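TonB-dependent siderophore receptor (Pseudomonas aeruginosa 39016, PDB 5NEC) probably takes up ferric siderophores, and siderophore-drug conjugates that mimic them, across the outer membrane with energy supplied through TonB. Local coordinates at residues A[243-248]-A[259-264]; A[673-678]-A[706-711]. All blocks are in the same frame, centred on the assembly; numbering follows the deposited sequence.

How the contacts relate
Contact 1 and contact 2 lie side by side, their centres 10 Å apart, in the loop region at one end of the beta-barrel of this TonB-dependent receptor. Contact 1 folds the long loop between strands 225-238 and 276-291 onto itself; contact 2 packs the start of strand 674-688 against residues 706-711, which follow strand 693-700. A small antiparallel sheet joins them, strand 716-719 lying between 244-245 and 708-711. They also touch directly: Lys706 NZ probably hydrogen-bonds Asn262 OD1 at 3.2 Å, and Pro260 CD packs 3.5 Å from Tyr674 O. Pro260 further rests on both Val675 and Phe708.

Contact 1. Residues A[243-248]-A[259-264]; sequences GIPYAK and KPVNVD
Val261 sits against residues 244 to 247, and its two methyls divide the work. Val261 CG1 lies anti to the carbonyl carbon (chi1 -62°) and reaches Ala247, 3.6 Å from Ala247 CA. That leaves Val261 CG2 in the slot between backbone N and carbonyl carbon, where it meets Ile244 CG2 at 3.8 Å and the Pro245 ring at CG. Both Ile244 and Pro245 run across the valine at a slant. The isoleucine splits its branches too: with CG2 anti to the backbone N, this methyl drops onto Val261 and onto Pro260 CB, while Ile244 CD1, on the other branch, only grazes Val263 CG2 at 4.5 Å.

Tyr246 behaves differently. Its CB heads away from 259-264, yet the ring edge still comes back alongside the Lys259-Pro260 peptide, with Lys259 C and Pro260 N near the ring plane and Pro260 CD 4.1 Å from Tyr246 CD1. Its hydroxyl is spoken for elsewhere, by the carbonyl of Tyr712.

Beneath the side chains, a single beta bridge pairs Tyr246 with Pro260. Val261 N donates to Pro245 O over 2.9 Å, nearly in line with the carbonyl; Ala247 N donates to Lys259 O, also at 2.9 Å, from 32° off the carbonyl plane. Pro260 CA adds a weaker CH...O approach to the same Pro245 oxygen. Ile244 and Tyr246 meanwhile bond through their backbones to Ala717 and His715, so the bridge is attached to the small sheet of the loop region.

The chemistry is therefore split: two nearly straight amide bonds set the register, and apolar groups fill in around them. Tyr246 and Pro260 form a non-hydrogen-bonded antiparallel pair, so the bonds come from the neighbouring amides and a proline is accommodated at 260 without the loss of a cross-segment bond.

Contact 2. Residues A[673-678]-A[706-711]; sequences VYVPDY and KYFDKA
Val675 meets Phe708 and Ala711 where two chain segments pack in the loop region of a TonB-dependent beta-barrel. Here strand 674-688, an antiparallel barrel strand, begins, and 706-711 turns a corner at Asp709. Val675 CG1 is set against Phe708 CB at 3.5 Å and Ala711 CB at 3.8 Å. Val675 CG2 touches Phe708 O and, less closely, the same Ala711 methyl. On its own barrel side, Val675 pairs through the backbone with Val665 of strand 653-666.

At Pro676 a water enters the contact. Pro676 CD lies loosely, 4.3 Å from Phe708 CD2, but Pro676 O accepts a hydrogen bond from a water 2.6 Å away. That water in turn accepts from Phe708 N at 3.1 Å, so it links the two backbones where they do not pair directly.

Asp677 turns its CB away and bonds to the hydroxyl of Tyr661, and the next residue swings back. Tyr678 and Tyr707 each fold the ring back over their own main chain (chi1 66° and 72°), which brings the two rings together as an offset stack. Their planes are 16° apart. The ring centroids are separated by 3.9 Å. Tyr707 CB also lies over the Tyr678 face as a CH-pi contact. The Tyr707 hydroxyl is bonded to Arg680, which helps fix the far end of that ring. Within the stack the overlap is uneven: Tyr707 CD1 sits over the centre of the Tyr678 ring, 3.3 Å above its plane, whereas Tyr678 CE2 falls toward the rim of Tyr707.

Contact 1. Residues A[243-248]-A[259-264]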
loop_
_atom_site.group_PDB
_atom_site.type_symbol
_atom_site.label_atom_id
_atom_site.label_comp_id
_atom_site.label_asym_id
_atom_site.label_seq_id
_atom_site.Cartn_x
_atom_site.Cartn_y
_atom_site.Cartn_z
ATOM N N GLY A 243 -16.059 -11.705 1.953
ATOM C CA GLY A 243 -16.264 -11.428 0.529
ATOM C C GLY A 243 -17.464 -12.192 -0.024
ATOM O O GLY A 243 -18.258 -12.758 0.726
ATOM N N ILE A 244 -17.553 -12.186 -1.351
ATOM C CA ILE A 244 -18.701 -12.643 -2.109
ATOM C C ILE A 244 -18.169 -13.646 -3.108
ATOM O O ILE A 244 -17.180 -13.364 -3.803
ATOM C CB ILE A 244 -19.351 -11.467 -2.860
ATOM C CG1 ILE A 244 -19.748 -10.350 -1.884
ATOM C CG2 ILE A 244 -20.565 -11.911 -3.684
ATOM C CD1 ILE A 244 -20.745 -10.769 -0.818
ATOM N N PRO A 245 -18.798 -14.836 -3.182
ATOM C CA PRO A 245 -18.301 -15.841 -4.122
ATOM C C PRO A 245 -18.498 -15.464 -5.603
ATOM O O PRO A 245 -19.449 -14.747 -5.959
ATOM C CB PRO A 245 -19.139 -17.086 -3.787
ATOM C CG PRO A 245 -20.377 -16.557 -3.160
ATOM C CD PRO A 245 -20.002 -15.288 -2.468
ATOM N N TYR A 246 -17.581 -15.944 -6.441
ATOM C CA TYR A 246 -17.774 -15.949 -7.885
ATOM C C TYR A 246 -18.932 -16.890 -8.222
ATOM O O TYR A 246 -19.075 -17.968 -7.628
ATOM C CB TYR A 246 -16.519 -16.439 -8.634
ATOM C CG TYR A 246 -15.333 -15.526 -8.530
ATOM C CD1 TYR A 246 -15.430 -14.180 -8.885
ATOM C CD2 TYR A 246 -14.090 -16.001 -8.087
ATOM C CE1 TYR A 246 -14.328 -13.333 -8.782
ATOM C CE2 TYR A 246 -12.987 -15.156 -7.998
ATOM C CZ TYR A 246 -13.109 -13.828 -8.342
ATOM O OH TYR A 246 -12.026 -12.977 -8.257
ATOM N N ALA A 247 -19.761 -16.470 -9.178
ATOM C CA ALA A 247 -20.724 -17.384 -9.816
ATOM C C ALA A 247 -19.917 -18.523 -10.428
ATOM O O ALA A 247 -18.741 -18.325 -10.765
ATOM C CB ALA A 247 -21.554 -16.666 -10.877
ATOM N N LYS A 248 -20.501 -19.717 -10.485
ATOM C CA LYS A 248 -19.793 -20.871 -11.023
ATOM C C LYS A 248 -20.612 -21.509 -12.157
ATOM O O LYS A 248 -21.472 -22.371 -11.930
ATOM C CB LYS A 248 -19.455 -21.874 -9.910
ATOM C CG LYS A 248 -18.485 -22.985 -10.339
ATOM C CD LYS A 248 -18.668 -24.227 -9.486
ATOM C CE LYS A 248 -18.170 -25.504 -10.147
ATOM N NZ LYS A 248 -16.759 -25.358 -10.553
ATOM N N LYS A 259 -17.977 -13.747 -12.713
ATOM C CA LYS A 259 -17.894 -12.602 -11.830
ATOM C C LYS A 259 -18.710 -12.858 -10.523
ATOM O O LYS A 259 -19.414 -13.856 -10.429
ATOM C CB LYS A 259 -18.381 -11.361 -12.576
ATOM C CG LYS A 259 -19.844 -11.403 -12.984
ATOM C CD LYS A 259 -20.279 -10.044 -13.505
ATOM C CE LYS A 259 -21.788 -9.906 -13.588
ATOM N NZ LYS A 259 -22.161 -8.507 -13.194
ATOM N N PRO A 260 -18.594 -11.967 -9.513
ATOM C CA PRO A 260 -19.274 -12.269 -8.253
ATOM C C PRO A 260 -20.765 -12.452 -8.405
ATOM O O PRO A 260 -21.371 -11.781 -9.204
ATOM C CB PRO A 260 -18.972 -11.041 -7.382
ATOM C CG PRO A 260 -17.675 -10.553 -7.895
ATOM C CD PRO A 260 -17.735 -10.780 -9.381
ATOM N N VAL A 261 -21.338 -13.370 -7.644
ATOM C CA VAL A 261 -22.805 -13.520 -7.600
ATOM C C VAL A 261 -23.482 -12.205 -7.194
ATOM O O VAL A 261 -22.879 -11.386 -6.526
ATOM C CB VAL A 261 -23.275 -14.671 -6.694
ATOM C CG1 VAL A 261 -22.739 -16.001 -7.205
ATOM C CG2 VAL A 261 -22.868 -14.447 -5.242
ATOM N N ASN A 262 -24.717 -12.010 -7.637
ATOM C CA ASN A 262 -25.521 -10.864 -7.259
ATOM C C ASN A 262 -26.477 -11.266 -6.132
ATOM O O ASN A 262 -27.453 -11.956 -6.353
ATOM C CB ASN A 262 -26.263 -10.308 -8.465
ATOM C CG ASN A 262 -26.940 -8.980 -8.177
ATOM O OD1 ASN A 262 -26.358 -8.085 -7.556
ATOM N ND2 ASN A 262 -28.186 -8.841 -8.627
ATOM N N VAL A 263 -26.151 -10.839 -4.920
ATOM C CA VAL A 263 -26.926 -11.105 -3.717
ATOM C C VAL A 263 -27.118 -9.783 -2.983
ATOM O O VAL A 263 -26.622 -8.747 -3.416
ATOM C CB VAL A 263 -26.213 -12.135 -2.804
ATOM C CG1 VAL A 263 -26.131 -13.506 -3.484
ATOM C CG2 VAL A 263 -24.822 -11.668 -2.376
ATOM N N ASP A 264 -27.848 -9.786 -1.877
ATOM C CA ASP A 264 -28.056 -8.545 -1.136
ATOM C C ASP A 264 -26.707 -7.936 -0.729
ATOM O O ASP A 264 -25.729 -8.650 -0.472
ATOM C CB ASP A 264 -28.940 -8.785 0.083
ATOM C CG ASP A 264 -30.412 -8.998 -0.288
ATOM O OD1 ASP A 264 -30.783 -8.929 -1.496
ATOM O OD2 ASP A 264 -31.216 -9.227 0.640
#

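Contact 2. Residues A[673-678]-A[706-711]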
loop_
_atom_site.group_PDB
_atom_site.type_symbol
_atom_site.label_atom_id
_atom_site.label_comp_id
_atom_site.label_asym_id
_atom_site.label_seq_id
_atom_site.Cartn_x
_atom_site.Cartn_y
_atom_site.Cartn_z
ATOM N N VAL A 673 -11.913 -15.693 -13.985
ATOM C CA VAL A 673 -12.705 -14.929 -13.006
ATOM C C VAL A 673 -12.274 -13.467 -13.012
ATOM O O VAL A 673 -11.125 -13.145 -13.340
ATOM C CB VAL A 673 -12.612 -15.505 -11.571
ATOM C CG1 VAL A 673 -13.170 -16.918 -11.529
ATOM C CG2 VAL A 673 -11.179 -15.481 -11.028
ATOM N N TYR A 674 -13.207 -12.586 -12.672
ATOM C CA TYR A 674 -12.972 -11.152 -12.780
ATOM C C TYR A 674 -13.975 -10.382 -11.947
ATOM O O TYR A 674 -14.992 -10.939 -11.537
ATOM C CB TYR A 674 -13.040 -10.693 -14.256
ATOM C CG TYR A 674 -14.434 -10.481 -14.809
ATOM C CD1 TYR A 674 -15.163 -11.543 -15.327
ATOM C CD2 TYR A 674 -15.013 -9.211 -14.833
ATOM C CE1 TYR A 674 -16.441 -11.360 -15.860
ATOM C CE2 TYR A 674 -16.276 -9.003 -15.342
ATOM C CZ TYR A 674 -16.987 -10.075 -15.864
ATOM O OH TYR A 674 -18.247 -9.853 -16.360
ATOM N N VAL A 675 -13.657 -9.113 -11.689
ATOM C CA VAL A 675 -14.598 -8.164 -11.106
ATOM C C VAL A 675 -14.828 -7.047 -12.100
ATOM O O VAL A 675 -13.878 -6.595 -12.744
ATOM C CB VAL A 675 -14.154 -7.587 -9.740
ATOM C CG1 VAL A 675 -14.055 -8.705 -8.715
ATOM C CG2 VAL A 675 -12.875 -6.761 -9.831
ATOM N N PRO A 676 -16.088 -6.615 -12.242
ATOM C CA PRO A 676 -16.392 -5.637 -13.273
ATOM C C PRO A 676 -15.824 -4.237 -12.974
ATOM O O PRO A 676 -15.480 -3.929 -11.842
ATOM C CB PRO A 676 -17.922 -5.601 -13.271
ATOM C CG PRO A 676 -18.288 -5.895 -11.862
ATOM C CD PRO A 676 -17.259 -6.890 -11.376
ATOM N N ASP A 677 -15.746 -3.421 -14.022
ATOM C CA ASP A 677 -15.371 -2.024 -13.923
ATOM C C ASP A 677 -16.409 -1.221 -13.142
ATOM O O ASP A 677 -17.552 -1.674 -12.993
ATOM C CB ASP A 677 -15.136 -1.413 -15.324
ATOM C CG ASP A 677 -16.420 -1.238 -16.154
ATOM O OD1 ASP A 677 -17.379 -2.002 -15.989
ATOM O OD2 ASP A 677 -16.454 -0.326 -17.008
ATOM N N TYR A 678 -16.009 -0.045 -12.641
ATOM C CA TYR A 678 -16.913 0.829 -11.884
ATOM C C TYR A 678 -16.415 2.270 -11.856
ATOM O O TYR A 678 -15.217 2.542 -12.037
ATOM C CB TYR A 678 -17.074 0.340 -10.441
ATOM C CG TYR A 678 -15.783 0.433 -9.647
ATOM C CD1 TYR A 678 -14.830 -0.577 -9.717
ATOM C CD2 TYR A 678 -15.489 1.562 -8.864
ATOM C CE1 TYR A 678 -13.642 -0.492 -9.010
ATOM C CE2 TYR A 678 -14.305 1.656 -8.166
ATOM C CZ TYR A 678 -13.385 0.628 -8.247
ATOM O OH TYR A 678 -12.209 0.709 -7.547
ATOM N N LYS A 706 -22.129 -0.483 -5.623
ATOM C CA LYS A 706 -21.597 -1.753 -5.166
ATOM C C LYS A 706 -20.505 -2.174 -6.148
ATOM O O LYS A 706 -20.723 -2.205 -7.358
ATOM C CB LYS A 706 -22.677 -2.819 -5.041
ATOM C CG LYS A 706 -22.219 -4.027 -4.224
ATOM C CD LYS A 706 -23.302 -5.074 -3.993
ATOM C CE LYS A 706 -23.586 -5.862 -5.257
ATOM N NZ LYS A 706 -24.879 -6.567 -5.124
ATOM N N TYR A 707 -19.312 -2.437 -5.626
ATOM C CA TYR A 707 -18.188 -2.820 -6.460
ATOM C C TYR A 707 -17.170 -3.613 -5.661
ATOM O O TYR A 707 -17.235 -3.690 -4.432
ATOM C CB TYR A 707 -17.541 -1.593 -7.140
ATOM C CG TYR A 707 -16.756 -0.676 -6.212
ATOM C CD1 TYR A 707 -15.379 -0.862 -6.009
ATOM C CD2 TYR A 707 -17.385 0.374 -5.540
ATOM C CE1 TYR A 707 -14.661 -0.032 -5.162
ATOM C CE2 TYR A 707 -16.672 1.218 -4.702
ATOM C CZ TYR A 707 -15.313 1.015 -4.512
ATOM O OH TYR A 707 -14.611 1.849 -3.679
ATOM N N PHE A 708 -16.227 -4.195 -6.388
ATOM C CA PHE A 708 -15.302 -5.141 -5.832
ATOM C C PHE A 708 -13.892 -4.668 -6.083
ATOM O O PHE A 708 -13.432 -4.594 -7.223
ATOM C CB PHE A 708 -15.555 -6.515 -6.444
ATOM C CG PHE A 708 -16.948 -7.011 -6.216
ATOM C CD1 PHE A 708 -17.264 -7.726 -5.071
ATOM C CD2 PHE A 708 -17.960 -6.735 -7.137
ATOM C CE1 PHE A 708 -18.563 -8.163 -4.849
ATOM C CE2 PHE A 708 -19.256 -7.168 -6.924
ATOM C CZ PHE A 708 -19.565 -7.879 -5.775
ATOM N N ASP A 709 -13.229 -4.345 -4.981
ATOM C CA ASP A 709 -11.898 -3.730 -4.983
ATOM C C ASP A 709 -10.737 -4.733 -4.998
ATOM O O ASP A 709 -9.613 -4.319 -5.198
ATOM C CB ASP A 709 -11.753 -2.777 -3.782
ATOM C CG ASP A 709 -11.960 -3.466 -2.433
ATOM O OD1 ASP A 709 -12.661 -4.485 -2.340
ATOM O OD2 ASP A 709 -11.428 -2.973 -1.440
ATOM N N LYS A 710 -10.989 -6.022 -4.765
ATOM C CA LYS A 710 -9.943 -7.053 -4.929
ATOM C C LYS A 710 -10.555 -8.291 -5.556
ATOM O O LYS A 710 -11.603 -8.774 -5.100
ATOM C CB LYS A 710 -9.303 -7.461 -3.594
ATOM C CG LYS A 710 -8.767 -6.321 -2.736
ATOM C CD LYS A 710 -8.585 -6.755 -1.302
ATOM C CE LYS A 710 -8.174 -5.574 -0.445
ATOM N NZ LYS A 710 -9.213 -4.517 -0.371
ATOM N N ALA A 711 -9.903 -8.784 -6.607
ATOM C CA ALA A 711 -10.296 -10.009 -7.279
ATOM C C ALA A 711 -9.245 -11.052 -6.959
ATOM O O ALA A 711 -8.106 -10.899 -7.362
ATOM C CB ALA A 711 -10.363 -9.772 -8.780
HETATM O O HOH W 1 -16.517 -4.267 -9.436
#